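S-adenosylmethionine:tRNA ribosyltransferase-isomerase (Thermus thermophilus, PDB 1WDI) probably transfers and isomerises the ribose moiety of S-adenosylmethionine onto the 7-aminomethyl-7-deazaguanine base of tRNA, giving epoxyqueuosine in the queuosine pathway. Local coordinates at residues Q15-G20 against G332-S337; E50-G55 against R252-G257; A296-F301 against G339-I344. All coordinates share one frame; numbering follows the deposited sequence.

Interaction 1: residues Q15-G20 against G332-S337; sequences QIAQEG and GYRFYS
A single beta bridge, Ile16 with Phe335, joins two loops here, and the brevity of the pairing is plain from its two backbone bonds. Phe335 N donates to Gln15 O at 2.6 Å, with an angle of 163° at the hydrogen. The return bond, Ala17 N to Phe335 O at 3.1 Å, is more bent (137°). Phe335 O takes a second donor as well: a water reaches it at 3.0 Å and also donates to Ala17 O, so one water ties Ala17 O and Phe335 O together beside the bridge.

Beyond the bridge, Arg334 reaches the loop at 17-20 with its guanidinium. Its chain bends at chi3 (-50°), which brings NH1 to 3.5 Å from Ala17 CB. Glu19 O lies at the guanidinium edge, near its plane, and a water links it to NH1, although the water's bond to NH1 is weak. The other terminal nitrogen, NH2, is salt-bridged to Asp340. The methyl CG2 of Ile16 meets Tyr336 CB at 3.9 Å.

Gly332, at positive phi, is the C-prime residue of the Schellman motif closing helix 318-330. The bridged loop therefore starts at that helix end, with the Phe335 ring packed on Tyr325, Ala328 and Val329 of the helix and against Phe301, before the chain enters strand 341-344.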
loop_
_atom_site.group_PDB
_atom_site.type_symbol
_atom_site.label_atom_id
_atom_site.label_comp_id
_atom_site.label_asym_id
_atom_site.label_seq_id
_atom_site.Cartn_x
_atom_site.Cartn_y
_atom_site.Cartn_z
ATOM N N GLN A 15 -21.809 -2.510 7.044
ATOM C CA GLN A 15 -21.006 -3.393 6.209
ATOM C C GLN A 15 -19.542 -2.994 6.083
ATOM O O GLN A 15 -18.799 -3.578 5.299
ATOM C CB GLN A 15 -21.652 -3.543 4.830
ATOM C CG GLN A 15 -22.943 -4.346 4.896
ATOM C CD GLN A 15 -23.622 -4.513 3.557
ATOM O OE1 GLN A 15 -23.087 -5.143 2.644
ATOM N NE2 GLN A 15 -24.816 -3.951 3.434
ATOM N N ILE A 16 -19.127 -2.000 6.859
ATOM C CA ILE A 16 -17.733 -1.583 6.857
ATOM C C ILE A 16 -17.086 -2.384 7.980
ATOM O O ILE A 16 -17.271 -2.084 9.161
ATOM C CB ILE A 16 -17.592 -0.073 7.113
ATOM C CG1 ILE A 16 -18.192 0.695 5.934
ATOM C CG2 ILE A 16 -16.120 0.293 7.309
ATOM C CD1 ILE A 16 -18.109 2.203 6.052
ATOM N N ALA A 17 -16.341 -3.417 7.596
ATOM C CA ALA A 17 -15.684 -4.318 8.537
ATOM C C ALA A 17 -14.948 -3.643 9.692
ATOM O O ALA A 17 -14.069 -2.804 9.482
ATOM C CB ALA A 17 -14.730 -5.239 7.783
ATOM N N GLN A 18 -15.311 -4.030 10.912
ATOM C CA GLN A 18 -14.684 -3.491 12.114
ATOM C C GLN A 18 -13.598 -4.441 12.596
ATOM O O GLN A 18 -12.822 -4.112 13.490
ATOM C CB GLN A 18 -15.729 -3.289 13.214
ATOM C CG GLN A 18 -16.726 -2.189 12.891
ATOM C CD GLN A 18 -16.040 -0.883 12.541
ATOM O OE1 GLN A 18 -15.422 -0.240 13.393
ATOM N NE2 GLN A 18 -16.132 -0.490 11.276
ATOM N N GLU A 19 -13.552 -5.621 11.989
ATOM C CA GLU A 19 -12.557 -6.631 12.325
ATOM C C GLU A 19 -12.399 -7.602 11.156
ATOM O O GLU A 19 -13.344 -7.842 10.406
ATOM C CB GLU A 19 -12.975 -7.393 13.588
ATOM C CG GLU A 19 -14.338 -8.063 13.496
ATOM C CD GLU A 19 -14.790 -8.650 14.825
ATOM O OE1 GLU A 19 -14.882 -7.886 15.813
ATOM O OE2 GLU A 19 -15.058 -9.873 14.879
ATOM N N GLY A 20 -11.201 -8.154 11.007
ATOM C CA GLY A 20 -10.945 -9.086 9.929
ATOM C C GLY A 20 -11.393 -10.499 10.250
ATOM O O GLY A 20 -11.611 -10.847 11.411
ATOM N N GLY A 332 -24.263 -8.704 0.831
ATOM C CA GLY A 332 -23.685 -8.750 2.163
ATOM C C GLY A 332 -22.168 -8.718 2.308
ATOM O O GLY A 332 -21.655 -9.055 3.372
ATOM N N TYR A 333 -21.440 -8.322 1.267
ATOM C CA TYR A 333 -19.981 -8.256 1.379
ATOM C C TYR A 333 -19.589 -7.216 2.416
ATOM O O TYR A 333 -20.342 -6.277 2.675
ATOM C CB TYR A 333 -19.328 -7.866 0.050
ATOM C CG TYR A 333 -19.220 -8.985 -0.953
ATOM C CD1 TYR A 333 -20.337 -9.424 -1.669
ATOM C CD2 TYR A 333 -17.996 -9.610 -1.189
ATOM C CE1 TYR A 333 -20.231 -10.457 -2.600
ATOM C CE2 TYR A 333 -17.883 -10.643 -2.114
ATOM C CZ TYR A 333 -19.004 -11.059 -2.816
ATOM O OH TYR A 333 -18.882 -12.069 -3.740
ATOM N N ARG A 334 -18.411 -7.386 3.005
ATOM C CA ARG A 334 -17.904 -6.437 3.989
ATOM C C ARG A 334 -16.940 -5.514 3.236
ATOM O O ARG A 334 -16.226 -5.959 2.332
ATOM C CB ARG A 334 -17.195 -7.179 5.130
ATOM C CG ARG A 334 -18.136 -8.050 5.976
ATOM C CD ARG A 334 -17.349 -8.934 6.942
ATOM N NE ARG A 334 -16.299 -9.641 6.215
ATOM C CZ ARG A 334 -15.000 -9.535 6.472
ATOM N NH1 ARG A 334 -14.573 -8.753 7.458
ATOM N NH2 ARG A 334 -14.122 -10.184 5.713
ATOM N N PHE A 335 -16.936 -4.235 3.600
ATOM C CA PHE A 335 -16.113 -3.236 2.925
ATOM C C PHE A 335 -14.941 -2.668 3.715
ATOM O O PHE A 335 -14.828 -2.860 4.925
ATOM C CB PHE A 335 -17.001 -2.073 2.463
ATOM C CG PHE A 335 -17.970 -2.442 1.374
ATOM C CD1 PHE A 335 -18.907 -3.456 1.567
ATOM C CD2 PHE A 335 -17.935 -1.788 0.149
ATOM C CE1 PHE A 335 -19.789 -3.811 0.549
ATOM C CE2 PHE A 335 -18.812 -2.135 -0.874
ATOM C CZ PHE A 335 -19.741 -3.150 -0.676
ATOM N N TYR A 336 -14.071 -1.964 2.996
ATOM C CA TYR A 336 -12.897 -1.309 3.561
ATOM C C TYR A 336 -11.743 -2.244 3.907
ATOM O O TYR A 336 -11.751 -3.423 3.554
ATOM C CB TYR A 336 -13.293 -0.476 4.789
ATOM C CG TYR A 336 -12.438 0.759 4.990
ATOM C CD1 TYR A 336 -12.259 1.679 3.956
ATOM C CD2 TYR A 336 -11.816 1.013 6.211
ATOM C CE1 TYR A 336 -11.481 2.824 4.132
ATOM C CE2 TYR A 336 -11.036 2.156 6.399
ATOM C CZ TYR A 336 -10.875 3.055 5.353
ATOM O OH TYR A 336 -10.114 4.186 5.527
ATOM N N SER A 337 -10.756 -1.685 4.607
ATOM C CA SER A 337 -9.520 -2.359 5.009
ATOM C C SER A 337 -9.580 -3.768 5.580
ATOM O O SER A 337 -8.729 -4.604 5.268
ATOM C CB SER A 337 -8.767 -1.467 5.997
ATOM O OG SER A 337 -8.694 -0.141 5.506
HETATM O O HOH W 1 -12.879 -2.321 7.167
HETATM O O HOH W 2 -16.234 -8.870 9.920
#

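Interaction 2: residues E50-G55 against R252-G257; sequences EFLRPG and RVVAVG
Arg53 and Arg252 lay their guanidinium groups flat on one another, CZ over CZ at 3.6 Å with the planes only 8° apart. Each central carbon sits over the middle of the other group, while the two side chains cross at about a right angle, so they arrive from different directions and meet mainly through their flat ends, with Arg53 CD also against Arg252 NH2 at 3.7 Å. Arg53 gets there with CG between its backbone N and carbonyl carbon and a bend at chi2, away from a staggered value; beyond that bend the chain is extended. Arg252 instead turns at chi3 (-63°), which swings its guanidinium over toward the loop.

That turn points NH2 at the chain leaving helix 48-51. NH2 donates to Phe51 O at 3.0 Å with an angle of 153°; it lies in the carbonyl plane, on a lone pair, though the oxygen is tilted somewhat from the guanidinium plane. A water donates to the same oxygen at 2.7 Å and accepts from Arg252 NH1 at 2.9 Å, tying both terminal nitrogens to one carbonyl.

The loop carrying Arg53 leads into strand 57-73, which pairs in parallel with strand 253-256, so Arg252, just before strand 253-256, reaches back to the lead-in of its neighbour. Asp56 forms a salt bridge with Arg252 NH2 and accepts from Arg53 N; its negative charge probably offsets part of the repulsion between the stacked arginines. Leu52 sends CD2 to 4.1 Å from Arg252 NH2 and 4.3 Å from Val254 CG2.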
loop_
_atom_site.group_PDB
_atom_site.type_symbol
_atom_site.label_atom_id
_atom_site.label_comp_id
_atom_site.label_asym_id
_atom_site.label_seq_id
_atom_site.Cartn_x
_atom_site.Cartn_y
_atom_site.Cartn_z
ATOM N N GLU A 50 -7.987 -20.916 -8.355
ATOM C CA GLU A 50 -8.918 -21.331 -9.400
ATOM C C GLU A 50 -8.951 -20.358 -10.563
ATOM O O GLU A 50 -9.201 -20.749 -11.704
ATOM C CB GLU A 50 -10.341 -21.412 -8.848
ATOM C CG GLU A 50 -10.691 -22.677 -8.116
ATOM C CD GLU A 50 -12.092 -22.606 -7.546
ATOM O OE1 GLU A 50 -12.979 -22.042 -8.226
ATOM O OE2 GLU A 50 -12.307 -23.114 -6.427
ATOM N N PHE A 51 -8.715 -19.083 -10.272
ATOM C CA PHE A 51 -8.773 -18.062 -11.303
ATOM C C PHE A 51 -7.440 -17.645 -11.881
ATOM O O PHE A 51 -7.382 -16.836 -12.800
ATOM C CB PHE A 51 -9.536 -16.853 -10.769
ATOM C CG PHE A 51 -10.932 -17.189 -10.339
ATOM C CD1 PHE A 51 -11.190 -17.636 -9.047
ATOM C CD2 PHE A 51 -11.978 -17.148 -11.256
ATOM C CE1 PHE A 51 -12.468 -18.044 -8.672
ATOM C CE2 PHE A 51 -13.264 -17.554 -10.891
ATOM C CZ PHE A 51 -13.508 -18.004 -9.596
ATOM N N LEU A 52 -6.362 -18.201 -11.350
ATOM C CA LEU A 52 -5.051 -17.876 -11.874
ATOM C C LEU A 52 -4.552 -19.089 -12.640
ATOM O O LEU A 52 -5.237 -20.116 -12.707
ATOM C CB LEU A 52 -4.092 -17.541 -10.735
ATOM C CG LEU A 52 -4.491 -16.351 -9.863
ATOM C CD1 LEU A 52 -3.344 -16.027 -8.914
ATOM C CD2 LEU A 52 -4.815 -15.147 -10.738
ATOM N N ARG A 53 -3.377 -18.972 -13.238
ATOM C CA ARG A 53 -2.811 -20.103 -13.953
ATOM C C ARG A 53 -1.294 -20.050 -13.951
ATOM O O ARG A 53 -0.701 -18.993 -13.745
ATOM C CB ARG A 53 -3.367 -20.183 -15.378
ATOM C CG ARG A 53 -3.311 -18.910 -16.175
ATOM C CD ARG A 53 -4.601 -18.748 -16.972
ATOM N NE ARG A 53 -4.528 -17.610 -17.877
ATOM C CZ ARG A 53 -5.574 -17.048 -18.470
ATOM N NH1 ARG A 53 -6.796 -17.516 -18.256
ATOM N NH2 ARG A 53 -5.393 -16.014 -19.278
ATOM N N PRO A 54 -0.642 -21.205 -14.140
ATOM C CA PRO A 54 0.821 -21.201 -14.141
ATOM C C PRO A 54 1.361 -20.156 -15.109
ATOM O O PRO A 54 0.922 -20.069 -16.253
ATOM C CB PRO A 54 1.179 -22.640 -14.537
ATOM C CG PRO A 54 -0.026 -23.109 -15.311
ATOM C CD PRO A 54 -1.174 -22.528 -14.518
ATOM N N GLY A 55 2.304 -19.350 -14.638
ATOM C CA GLY A 55 2.853 -18.318 -15.496
ATOM C C GLY A 55 2.344 -16.947 -15.099
ATOM O O GLY A 55 2.972 -15.945 -15.423
ATOM N N ARG A 252 0.094 -12.997 -17.829
ATOM C CA ARG A 252 -0.574 -11.975 -17.024
ATOM C C ARG A 252 0.177 -11.441 -15.814
ATOM O O ARG A 252 0.787 -12.197 -15.058
ATOM C CB ARG A 252 -1.934 -12.485 -16.542
ATOM C CG ARG A 252 -2.857 -12.941 -17.656
ATOM C CD ARG A 252 -4.242 -13.240 -17.119
ATOM N NE ARG A 252 -4.249 -14.341 -16.153
ATOM C CZ ARG A 252 -5.357 -14.873 -15.644
ATOM N NH1 ARG A 252 -6.541 -14.399 -16.011
ATOM N NH2 ARG A 252 -5.287 -15.884 -14.781
ATOM N N VAL A 253 0.119 -10.122 -15.646
ATOM C CA VAL A 253 0.720 -9.463 -14.501
ATOM C C VAL A 253 -0.492 -9.115 -13.641
ATOM O O VAL A 253 -1.342 -8.314 -14.041
ATOM C CB VAL A 253 1.481 -8.183 -14.912
ATOM C CG1 VAL A 253 1.998 -7.462 -13.675
ATOM C CG2 VAL A 253 2.645 -8.551 -15.819
ATOM N N VAL A 254 -0.581 -9.751 -12.477
ATOM C CA VAL A 254 -1.700 -9.560 -11.561
ATOM C C VAL A 254 -1.287 -8.721 -10.364
ATOM O O VAL A 254 -0.433 -9.120 -9.571
ATOM C CB VAL A 254 -2.232 -10.932 -11.068
ATOM C CG1 VAL A 254 -3.510 -10.742 -10.260
ATOM C CG2 VAL A 254 -2.485 -11.848 -12.271
ATOM N N ALA A 255 -1.903 -7.554 -10.231
ATOM C CA ALA A 255 -1.575 -6.655 -9.139
ATOM C C ALA A 255 -2.358 -6.976 -7.884
ATOM O O ALA A 255 -3.565 -7.217 -7.931
ATOM C CB ALA A 255 -1.846 -5.201 -9.558
ATOM N N VAL A 256 -1.662 -6.992 -6.755
ATOM C CA VAL A 256 -2.312 -7.231 -5.482
ATOM C C VAL A 256 -2.320 -5.881 -4.790
ATOM O O VAL A 256 -1.331 -5.484 -4.170
ATOM C CB VAL A 256 -1.545 -8.244 -4.616
ATOM C CG1 VAL A 256 -2.223 -8.376 -3.260
ATOM C CG2 VAL A 256 -1.493 -9.591 -5.319
ATOM N N GLY A 257 -3.433 -5.166 -4.923
ATOM C CA GLY A 257 -3.546 -3.863 -4.305
ATOM C C GLY A 257 -3.269 -2.727 -5.267
ATOM O O GLY A 257 -2.518 -2.883 -6.222
HETATM O O HOH W 3 -8.614 -16.190 -15.172
#

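Interaction 3: residues A296-F301 against G339-I344; sequences ALFTNF and GDAMLI
Thr299 O receives the N-H of Met342 at 2.7 Å, the shortest polar bond between these strands, and the CA-H of Ala341 also approaches it. The reciprocal bond, Thr299 N to Met342 O at 2.9 Å, makes this a hydrogen-bonded antiparallel pair. Leu297 and Ile344 form the next such pair: Ile344 N meets Leu297 O at 2.8 Å, and Leu297 N meets Ile344 O at 3.0 Å. Between them Phe298 and Leu343 form a non-hydrogen-bonded pair. The strand axes run at 160°, close to antiparallel, and the chain between them is mainly the helices 307-316 and 318-330.

Side chains sort by face. Phe298 stands with CG anti to its backbone N (chi1 179°), and its ring reaches along the sheet until CZ is 3.6 Å from Ala341 CB; Leu343 CD1 lies at the edge of the same ring, near its plane. Leu29 and an edge-to-face partner, Phe189, add to this side. The other face carries Leu297, Thr299, Met342 and Ile344. Met342 leaves its strand extended and turns at chi3 (-82°), bringing CE to 3.8 Å from Phe301 CE2, with the two side chains roughly perpendicular. Helix 318-330 covers Met342 through Ala324 and Tyr325, and helix 307-316 covers Ile344.

Past the regular pairing, one water accepts from Phe301 N and donates to Asp340 O. Nearby, Thr299 OG1 bonds His302, and Asn300 OD1 bonds His188. The chemistry is thus of two kinds: paired backbone and apolar side chains through the strands, and polar groups at one end, where Thr299 OG1 and Asn300 N bind a citrate that probably came from the crystallisation liquor but may mark a pocket.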
loop_
_atom_site.group_PDB
_atom_site.type_symbol
_atom_site.label_atom_id
_atom_site.label_comp_id
_atom_site.label_asym_id
_atom_site.label_seq_id
_atom_site.Cartn_x
_atom_site.Cartn_y
_atom_site.Cartn_z
ATOM N N ALA A 296 -4.669 -7.693 -14.398
ATOM C CA ALA A 296 -5.741 -8.115 -13.499
ATOM C C ALA A 296 -5.485 -7.455 -12.162
ATOM O O ALA A 296 -4.342 -7.155 -11.834
ATOM C CB ALA A 296 -5.752 -9.645 -13.349
ATOM N N LEU A 297 -6.540 -7.243 -11.386
ATOM C CA LEU A 297 -6.395 -6.571 -10.103
ATOM C C LEU A 297 -7.140 -7.221 -8.949
ATOM O O LEU A 297 -8.340 -7.478 -9.046
ATOM C CB LEU A 297 -6.871 -5.113 -10.226
ATOM C CG LEU A 297 -6.901 -4.268 -8.946
ATOM C CD1 LEU A 297 -5.486 -4.121 -8.395
ATOM C CD2 LEU A 297 -7.484 -2.882 -9.251
ATOM N N PHE A 298 -6.408 -7.474 -7.866
ATOM C CA PHE A 298 -6.952 -8.043 -6.640
ATOM C C PHE A 298 -6.931 -6.826 -5.720
ATOM O O PHE A 298 -5.862 -6.270 -5.453
ATOM C CB PHE A 298 -6.020 -9.127 -6.091
ATOM C CG PHE A 298 -6.495 -9.745 -4.804
ATOM C CD1 PHE A 298 -7.251 -10.918 -4.813
ATOM C CD2 PHE A 298 -6.197 -9.152 -3.581
ATOM C CE1 PHE A 298 -7.703 -11.493 -3.618
ATOM C CE2 PHE A 298 -6.641 -9.712 -2.381
ATOM C CZ PHE A 298 -7.397 -10.889 -2.401
ATOM N N THR A 299 -8.093 -6.404 -5.236
ATOM C CA THR A 299 -8.144 -5.214 -4.395
ATOM C C THR A 299 -9.350 -5.238 -3.457
ATOM O O THR A 299 -10.295 -6.005 -3.660
ATOM C CB THR A 299 -8.205 -3.949 -5.303
ATOM O OG1 THR A 299 -8.129 -2.756 -4.511
ATOM C CG2 THR A 299 -9.493 -3.942 -6.101
ATOM N N ASN A 300 -9.326 -4.402 -2.429
ATOM C CA ASN A 300 -10.448 -4.357 -1.495
ATOM C C ASN A 300 -11.641 -3.638 -2.108
ATOM O O ASN A 300 -11.592 -3.173 -3.251
ATOM C CB ASN A 300 -10.068 -3.613 -0.206
ATOM C CG ASN A 300 -8.990 -4.318 0.594
ATOM O OD1 ASN A 300 -8.861 -5.537 0.552
ATOM N ND2 ASN A 300 -8.226 -3.545 1.353
ATOM N N PHE A 301 -12.719 -3.566 -1.333
ATOM C CA PHE A 301 -13.921 -2.848 -1.734
ATOM C C PHE A 301 -13.715 -1.460 -1.126
ATOM O O PHE A 301 -13.615 -1.308 0.096
ATOM C CB PHE A 301 -15.178 -3.511 -1.158
ATOM C CG PHE A 301 -15.625 -4.736 -1.921
ATOM C CD1 PHE A 301 -15.242 -6.014 -1.511
ATOM C CD2 PHE A 301 -16.421 -4.606 -3.060
ATOM C CE1 PHE A 301 -15.646 -7.147 -2.225
ATOM C CE2 PHE A 301 -16.829 -5.732 -3.784
ATOM C CZ PHE A 301 -16.439 -7.005 -3.364
ATOM N N GLY A 339 -12.317 -5.639 5.296
ATOM C CA GLY A 339 -13.394 -6.317 4.598
ATOM C C GLY A 339 -12.993 -7.404 3.624
ATOM O O GLY A 339 -11.952 -8.050 3.775
ATOM N N ASP A 340 -13.836 -7.604 2.614
ATOM C CA ASP A 340 -13.598 -8.624 1.608
ATOM C C ASP A 340 -12.789 -8.099 0.440
ATOM O O ASP A 340 -12.314 -6.965 0.465
ATOM C CB ASP A 340 -14.928 -9.199 1.123
ATOM C CG ASP A 340 -15.676 -9.907 2.229
ATOM O OD1 ASP A 340 -15.041 -10.726 2.928
ATOM O OD2 ASP A 340 -16.886 -9.654 2.405
ATOM N N ALA A 341 -12.642 -8.919 -0.591
ATOM C CA ALA A 341 -11.847 -8.519 -1.741
ATOM C C ALA A 341 -12.545 -8.712 -3.071
ATOM O O ALA A 341 -13.554 -9.415 -3.171
ATOM C CB ALA A 341 -10.532 -9.284 -1.739
ATOM N N MET A 342 -11.983 -8.077 -4.095
ATOM C CA MET A 342 -12.498 -8.162 -5.446
ATOM C C MET A 342 -11.347 -8.533 -6.368
ATOM O O MET A 342 -10.232 -8.052 -6.196
ATOM C CB MET A 342 -13.082 -6.807 -5.890
ATOM C CG MET A 342 -13.518 -6.767 -7.352
ATOM S SD MET A 342 -14.139 -5.143 -7.926
ATOM C CE MET A 342 -15.840 -5.166 -7.368
ATOM N N LEU A 343 -11.615 -9.396 -7.342
ATOM C CA LEU A 343 -10.599 -9.780 -8.317
ATOM C C LEU A 343 -11.182 -9.421 -9.669
ATOM O O LEU A 343 -12.234 -9.926 -10.045
ATOM C CB LEU A 343 -10.306 -11.288 -8.270
ATOM C CG LEU A 343 -9.370 -11.803 -9.380
ATOM C CD1 LEU A 343 -7.968 -11.210 -9.196
ATOM C CD2 LEU A 343 -9.303 -13.341 -9.345
ATOM N N ILE A 344 -10.513 -8.530 -10.391
ATOM C CA ILE A 344 -10.984 -8.114 -11.707
ATOM C C ILE A 344 -10.095 -8.752 -12.764
ATOM O O ILE A 344 -8.893 -8.491 -12.810
ATOM C CB ILE A 344 -10.937 -6.579 -11.839
ATOM C CG1 ILE A 344 -11.767 -5.952 -10.716
ATOM C CG2 ILE A 344 -11.472 -6.158 -13.193
ATOM C CD1 ILE A 344 -11.329 -4.561 -10.314
HETATM O O HOH W 4 -13.089 -4.497 1.451
#

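How the interactions relate
From the N terminus, residues 15-20 open the longest loop, which interaction 1 closes more than 300 residues later, joining the loop before strand 28-32 to the one after helix 318-330. Interaction 2 begins and ends within that span, tying the approach to strand 57-73 to strand 253-256. Interaction 3 starts after interaction 2 has closed, pairs strands 296-300 and 341-344 of the mixed sheet, and crosses interaction 1, because 332-337 falls between its segments. Strands 253-256 and 296-300 are parallel neighbours, with Gly257 N and Ala255 O probably bonded to Phe298, so interactions 2 and 3 abut. Interactions 1 and 3 also touch, whereas interactions 1 and 2 stay about 10 Å apart at their nearest atoms.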